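Local coordinates for hypothetical protein (Streptococcus pneumoniae, PDB 2HIY) that is of unknown function, a conserved bacterial protein of the DUF1697 family built round two four-stranded antiparallel sheets, at residues D104-T109 with I166-A171; L124-E129 with I138-F143. One frame throughout, in Å; residues are numbered along the deposited sequence.

Contact 1 of 2, residues D104-T109 with I166-A171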
loop_
_atom_site.group_PDB
_atom_site.type_symbol
_atom_site.label_atom_id
_atom_site.label_comp_id
_atom_site.label_asym_id
_atom_site.label_seq_id
_atom_site.Cartn_x
_atom_site.Cartn_y
_atom_site.Cartn_z
ATOM N N ASP D 104 18.938 -15.568 0.610
ATOM C CA ASP D 104 18.491 -15.376 1.982
ATOM C C ASP D 104 19.067 -16.426 2.899
ATOM O O ASP D 104 19.311 -17.560 2.470
ATOM C CB ASP D 104 16.975 -15.415 2.018
ATOM C CG ASP D 104 16.382 -14.308 1.158
ATOM O OD1 ASP D 104 16.561 -13.120 1.513
ATOM O OD2 ASP D 104 15.795 -14.598 0.087
ATOM N N PHE D 105 19.263 -16.047 4.166
ATOM C CA PHE D 105 19.642 -17.022 5.171
ATOM C C PHE D 105 18.489 -17.080 6.167
ATOM O O PHE D 105 18.077 -16.039 6.681
ATOM C CB PHE D 105 20.928 -16.630 5.885
ATOM C CG PHE D 105 21.539 -17.768 6.664
ATOM C CD1 PHE D 105 22.234 -18.757 6.003
ATOM C CD2 PHE D 105 21.379 -17.873 8.037
ATOM C CE1 PHE D 105 22.807 -19.803 6.694
ATOM C CE2 PHE D 105 21.950 -18.893 8.733
ATOM C CZ PHE D 105 22.664 -19.881 8.058
ATOM N N LEU D 106 18.014 -18.280 6.438
ATOM C CA LEU D 106 16.933 -18.493 7.404
ATOM C C LEU D 106 17.578 -18.955 8.711
ATOM O O LEU D 106 17.924 -20.130 8.845
ATOM C CB LEU D 106 15.960 -19.568 6.889
ATOM C CG LEU D 106 15.079 -19.190 5.685
ATOM C CD1 LEU D 106 15.923 -18.974 4.422
ATOM C CD2 LEU D 106 14.096 -20.316 5.405
ATOM N N PHE D 107 17.775 -18.023 9.647
ATOM C CA PHE D 107 18.450 -18.368 10.899
ATOM C C PHE D 107 17.518 -19.150 11.812
ATOM O O PHE D 107 16.368 -18.746 12.061
ATOM C CB PHE D 107 18.850 -17.120 11.668
ATOM C CG PHE D 107 20.064 -16.406 11.130
ATOM C CD1 PHE D 107 21.350 -16.761 11.551
ATOM C CD2 PHE D 107 19.941 -15.294 10.256
ATOM C CE1 PHE D 107 22.497 -16.057 11.081
ATOM C CE2 PHE D 107 21.072 -14.593 9.804
ATOM C CZ PHE D 107 22.337 -14.990 10.217
ATOM N N TYR D 108 18.008 -20.275 12.327
ATOM C CA TYR D 108 17.270 -21.001 13.335
ATOM C C TYR D 108 17.138 -20.163 14.600
ATOM O O TYR D 108 17.940 -19.292 14.865
ATOM C CB TYR D 108 17.979 -22.315 13.638
ATOM C CG TYR D 108 18.108 -23.259 12.446
ATOM C CD1 TYR D 108 17.080 -23.399 11.503
ATOM C CD2 TYR D 108 19.254 -24.064 12.310
ATOM C CE1 TYR D 108 17.217 -24.311 10.411
ATOM C CE2 TYR D 108 19.384 -24.960 11.246
ATOM C CZ TYR D 108 18.366 -25.086 10.335
ATOM O OH TYR D 108 18.517 -26.013 9.301
ATOM N N THR D 109 16.114 -20.436 15.396
ATOM C CA THR D 109 15.896 -19.743 16.666
ATOM C C THR D 109 16.077 -20.704 17.841
ATOM O O THR D 109 16.071 -21.917 17.693
ATOM C CB THR D 109 14.487 -19.173 16.724
ATOM O OG1 THR D 109 13.541 -20.233 16.511
ATOM C CG2 THR D 109 14.280 -18.059 15.681
ATOM N N ILE D 166 11.774 -18.743 12.584
ATOM C CA ILE D 166 13.059 -18.524 11.927
ATOM C C ILE D 166 13.235 -17.037 11.749
ATOM O O ILE D 166 12.239 -16.302 11.744
ATOM C CB ILE D 166 13.171 -19.221 10.559
ATOM C CG1 ILE D 166 11.994 -18.834 9.675
ATOM C CG2 ILE D 166 13.328 -20.725 10.739
ATOM C CD1 ILE D 166 12.109 -19.229 8.232
ATOM N N THR D 167 14.472 -16.605 11.587
ATOM C CA THR D 167 14.734 -15.198 11.398
ATOM C C THR D 167 15.401 -15.046 10.037
ATOM O O THR D 167 16.539 -15.467 9.852
ATOM C CB THR D 167 15.665 -14.673 12.507
ATOM O OG1 THR D 167 15.192 -15.160 13.787
ATOM C CG2 THR D 167 15.694 -13.180 12.476
ATOM N N ILE D 168 14.694 -14.427 9.106
ATOM C CA ILE D 168 15.176 -14.397 7.727
ATOM C C ILE D 168 15.964 -13.121 7.511
ATOM O O ILE D 168 15.499 -12.017 7.838
ATOM C CB ILE D 168 14.014 -14.456 6.755
ATOM C CG1 ILE D 168 13.228 -15.745 6.987
ATOM C CG2 ILE D 168 14.549 -14.341 5.297
ATOM C CD1 ILE D 168 11.992 -15.914 6.070
ATOM N N ARG D 169 17.163 -13.250 6.954
ATOM C CA ARG D 169 17.978 -12.097 6.580
ATOM C C ARG D 169 18.522 -12.295 5.187
ATOM O O ARG D 169 18.865 -13.410 4.802
ATOM C CB ARG D 169 19.168 -11.943 7.546
ATOM C CG ARG D 169 18.750 -11.692 9.023
ATOM C CD ARG D 169 18.136 -10.293 9.141
ATOM N NE ARG D 169 17.786 -9.891 10.514
ATOM C CZ ARG D 169 16.584 -9.998 11.065
ATOM N NH1 ARG D 169 15.582 -10.548 10.409
ATOM N NH2 ARG D 169 16.406 -9.564 12.313
ATOM N N ASN D 170 18.596 -11.245 4.407
ATOM C CA ASN D 170 19.225 -11.383 3.105
ATOM C C ASN D 170 20.732 -11.592 3.234
ATOM O O ASN D 170 21.329 -11.418 4.313
ATOM C CB ASN D 170 18.831 -10.261 2.143
ATOM C CG ASN D 170 19.274 -8.899 2.603
ATOM O OD1 ASN D 170 20.363 -8.730 3.145
ATOM N ND2 ASN D 170 18.454 -7.889 2.298
ATOM N N ALA D 171 21.366 -11.996 2.131
ATOM C CA ALA D 171 22.779 -12.264 2.175
ATOM C C ALA D 171 23.617 -11.067 2.564
ATOM O O ALA D 171 24.652 -11.220 3.195
ATOM C CB ALA D 171 23.252 -12.812 0.833
#
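F107 meets R169 across two antiparallel strands with the edge of its ring: CE2 of F107 lies 3.8 Å from CG of R169, so the aliphatic part of the arginine, not its charged end, makes the contact. The two side chains cross at about a right angle, with ring and guanidinium planes 73° apart. With chi2 at -70° the R169 chain bends away from the ring, and NH1 of R169 turns back to the carbonyl O of I168 in its own strand (3.0 Å), a bond that lies close to the guanidinium plane. CG2 of T167 lies over one face of the R169 guanidinium, offset toward its rim, and CD2 of F105 sits over the centre of the F107 ring. On the face of the sheet that carries L106, I166 and I168, apolar branches run side by side: CD2 of L106 touches CD1 of I166 at 3.6 Å, and CG of L106 lies 4.1 Å from CG1 of I168. Two hydrogen-bonded pairs hold this register. F105 N reaches R169 O at 2.7 Å in a nearly straight bond (176°), with R169 N returning to F105 O, whereas F107 N approaches T167 O from above the carbonyl plane. The D104 and N170 side chains start out apart, yet OD1 of D104 returns to within 3.6 Å of CA of N170; N170 OD1 caps helix 171-182 at T173 N, and the D104 carboxylate forms a salt bridge with K142. Main-chain hydrogen bonds thus set the pairing, while the buried R169 guanidinium, bonded to N47 OD1 and the carbonyls of V11 and G46, ties this sheet to that of strands 5-10 and 47-52, consistent with a fixed orientation.

Contact 2 of 2, residues L124-E129 with I138-F143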
loop_
_atom_site.group_PDB
_atom_site.type_symbol
_atom_site.label_atom_id
_atom_site.label_comp_id
_atom_site.label_asym_id
_atom_site.label_seq_id
_atom_site.Cartn_x
_atom_site.Cartn_y
_atom_site.Cartn_z
ATOM N N LEU D 124 9.194 -29.922 0.247
ATOM C CA LEU D 124 8.772 -28.949 -0.743
ATOM C C LEU D 124 9.403 -29.257 -2.108
ATOM O O LEU D 124 10.583 -29.612 -2.186
ATOM C CB LEU D 124 9.185 -27.553 -0.297
ATOM C CG LEU D 124 8.738 -27.095 1.088
ATOM C CD1 LEU D 124 9.296 -25.693 1.354
ATOM C CD2 LEU D 124 7.208 -27.079 1.192
ATOM N N GLU D 125 8.615 -29.102 -3.168
ATOM C CA GLU D 125 9.186 -29.283 -4.500
ATOM C C GLU D 125 9.865 -27.997 -4.971
ATOM O O GLU D 125 9.200 -27.033 -5.327
ATOM C CB GLU D 125 8.152 -29.780 -5.544
ATOM C CG GLU D 125 8.838 -30.102 -6.902
ATOM C CD GLU D 125 7.899 -30.632 -7.983
ATOM O OE1 GLU D 125 6.698 -30.291 -7.972
ATOM O OE2 GLU D 125 8.358 -31.393 -8.857
ATOM N N LEU D 126 11.190 -28.012 -4.960
ATOM C CA LEU D 126 11.969 -26.853 -5.398
ATOM C C LEU D 126 11.912 -26.689 -6.901
ATOM O O LEU D 126 11.815 -27.675 -7.645
ATOM C CB LEU D 126 13.399 -27.003 -4.947
ATOM C CG LEU D 126 13.599 -27.230 -3.453
ATOM C CD1 LEU D 126 15.084 -27.236 -3.161
ATOM C CD2 LEU D 126 12.874 -26.149 -2.597
ATOM N N LYS D 127 11.984 -25.441 -7.330
ATOM C CA LYS D 127 12.025 -25.094 -8.745
ATOM C C LYS D 127 13.321 -24.303 -9.011
ATOM O O LYS D 127 14.394 -24.900 -8.876
ATOM C CB LYS D 127 10.760 -24.369 -9.178
ATOM C CG LYS D 127 9.494 -25.265 -9.052
ATOM C CD LYS D 127 9.474 -26.288 -10.172
ATOM C CE LYS D 127 8.193 -27.099 -10.191
ATOM N NZ LYS D 127 8.214 -27.959 -11.422
ATOM N N ASP D 128 13.242 -23.017 -9.333
ATOM C CA ASP D 128 14.478 -22.355 -9.806
ATOM C C ASP D 128 15.228 -21.754 -8.606
ATOM O O ASP D 128 15.343 -20.538 -8.424
ATOM C CB ASP D 128 14.158 -21.289 -10.836
ATOM C CG ASP D 128 15.389 -20.815 -11.606
ATOM O OD1 ASP D 128 16.397 -21.570 -11.619
ATOM O OD2 ASP D 128 15.302 -19.694 -12.168
ATOM N N GLU D 129 15.760 -22.665 -7.799
ATOM C CA GLU D 129 16.310 -22.301 -6.511
ATOM C C GLU D 129 17.188 -23.415 -6.021
ATOM O O GLU D 129 17.137 -24.543 -6.538
ATOM C CB GLU D 129 15.164 -22.038 -5.509
ATOM C CG GLU D 129 14.386 -23.297 -5.136
ATOM C CD GLU D 129 12.983 -22.987 -4.703
ATOM O OE1 GLU D 129 12.808 -22.252 -3.700
ATOM O OE2 GLU D 129 12.037 -23.437 -5.381
ATOM N N ILE D 138 19.460 -21.997 7.197
ATOM C CA ILE D 138 19.343 -22.505 5.816
ATOM C C ILE D 138 19.779 -21.423 4.841
ATOM O O ILE D 138 19.249 -20.305 4.876
ATOM C CB ILE D 138 17.880 -22.886 5.481
ATOM C CG1 ILE D 138 17.348 -23.850 6.540
ATOM C CG2 ILE D 138 17.793 -23.522 4.080
ATOM C CD1 ILE D 138 15.865 -24.178 6.388
ATOM N N PHE D 139 20.773 -21.715 3.989
ATOM C CA PHE D 139 21.070 -20.854 2.854
ATOM C C PHE D 139 20.062 -21.140 1.751
ATOM O O PHE D 139 19.860 -22.304 1.412
ATOM C CB PHE D 139 22.454 -21.194 2.270
ATOM C CG PHE D 139 23.610 -21.122 3.249
ATOM C CD1 PHE D 139 24.324 -19.936 3.385
ATOM C CD2 PHE D 139 24.029 -22.252 3.981
ATOM C CE1 PHE D 139 25.427 -19.861 4.247
ATOM C CE2 PHE D 139 25.106 -22.180 4.844
ATOM C CZ PHE D 139 25.824 -20.978 4.958
ATOM N N TRP D 140 19.463 -20.117 1.149
ATOM C CA TRP D 140 18.434 -20.386 0.134
ATOM C C TRP D 140 18.517 -19.347 -0.946
ATOM O O TRP D 140 18.265 -18.139 -0.721
ATOM C CB TRP D 140 17.068 -20.410 0.801
ATOM C CG TRP D 140 15.968 -21.080 0.067
ATOM C CD1 TRP D 140 15.775 -21.217 -1.294
ATOM C CD2 TRP D 140 14.861 -21.733 0.686
ATOM N NE1 TRP D 140 14.605 -21.920 -1.562
ATOM C CE2 TRP D 140 14.031 -22.249 -0.351
ATOM C CE3 TRP D 140 14.480 -21.940 2.024
ATOM C CZ2 TRP D 140 12.841 -22.955 -0.079
ATOM C CZ3 TRP D 140 13.301 -22.641 2.294
ATOM C CH2 TRP D 140 12.503 -23.142 1.239
ATOM N N GLY D 141 18.936 -19.783 -2.136
ATOM C CA GLY D 141 19.175 -18.887 -3.268
ATOM C C GLY D 141 18.092 -19.109 -4.301
ATOM O O GLY D 141 17.664 -20.239 -4.538
ATOM N N LYS D 142 17.647 -18.010 -4.893
ATOM C CA LYS D 142 16.694 -18.066 -5.989
ATOM C C LYS D 142 17.366 -17.424 -7.207
ATOM O O LYS D 142 17.858 -16.296 -7.145
ATOM C CB LYS D 142 15.396 -17.315 -5.600
ATOM C CG LYS D 142 14.479 -18.040 -4.580
ATOM C CD LYS D 142 15.001 -18.134 -3.152
ATOM C CE LYS D 142 15.292 -16.803 -2.525
ATOM N NZ LYS D 142 15.587 -16.980 -1.058
ATOM N N PHE D 143 17.391 -18.136 -8.330
ATOM C CA PHE D 143 18.276 -17.730 -9.426
ATOM C C PHE D 143 17.831 -16.521 -10.173
ATOM O O PHE D 143 18.691 -15.740 -10.613
ATOM C CB PHE D 143 18.514 -18.886 -10.384
ATOM C CG PHE D 143 19.328 -19.981 -9.785
ATOM C CD1 PHE D 143 20.694 -19.810 -9.623
ATOM C CD2 PHE D 143 18.758 -21.172 -9.377
ATOM C CE1 PHE D 143 21.476 -20.817 -9.045
ATOM C CE2 PHE D 143 19.532 -22.206 -8.791
ATOM C CZ PHE D 143 20.896 -22.003 -8.627
#
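E129 folds its CG between its backbone N and carbonyl carbon (chi1 68°), and W140 sets its CG anti to its own N (chi1 -161°); the two side chains then lie alongside, pointing the same way. NE1 of W140 donates to OE1 of E129 at 2.8 Å, meeting the carboxylate on its anti side and lying 19° out of its plane, while the acceptor stays close to the indole plane. OE2 of E129 accepts from K127 N through its anti lone pair at 2.8 Å in a nearly straight bond, which helps fix the rotation of the carboxylate. CD1 of L124 reaches the edge of the indole at CH2 of W140 (4.1 Å), and CD2 of L126 approaches CZ2 of W140 obliquely. Farther along, F143 N donates at 3.2 Å to O of D128, the central residue of an inverse gamma turn; the D128 carboxylate crosses the F143 side chain at about a right angle, OD1 of D128 lying 3.3 Å from CD2 of F143. E129 and K142 form a non-hydrogen-bonded antiparallel pair. The loop following helix 114-122 is thereby laid against strand 137-142 as it enters strand 129-133, and the start of helix 152-156 lies against E129, A152 N and Y153 N donating to its carboxylate.

In the fold
From the N terminus the chain first builds the sheet of strands 5-10, 39-41, 47-52 and 78-81, then enters strand 102-108, the first side of contact 1. Helix 114-122 follows, and its trailing loop meets strand 137-142 in contact 2, closing a short loop that holds strand 129-133 and the turn to strand 137-142. The chain continues through helix 152-156 to strand 166-170, where contact 1 closes a much longer loop with contact 2 nested inside it. Strands 102-108 and 137-142 are neighbours, so both contacts belong to one sheet; their centres lie about 14 Å apart, and L106 N and I138 O are probably hydrogen-bonded between them.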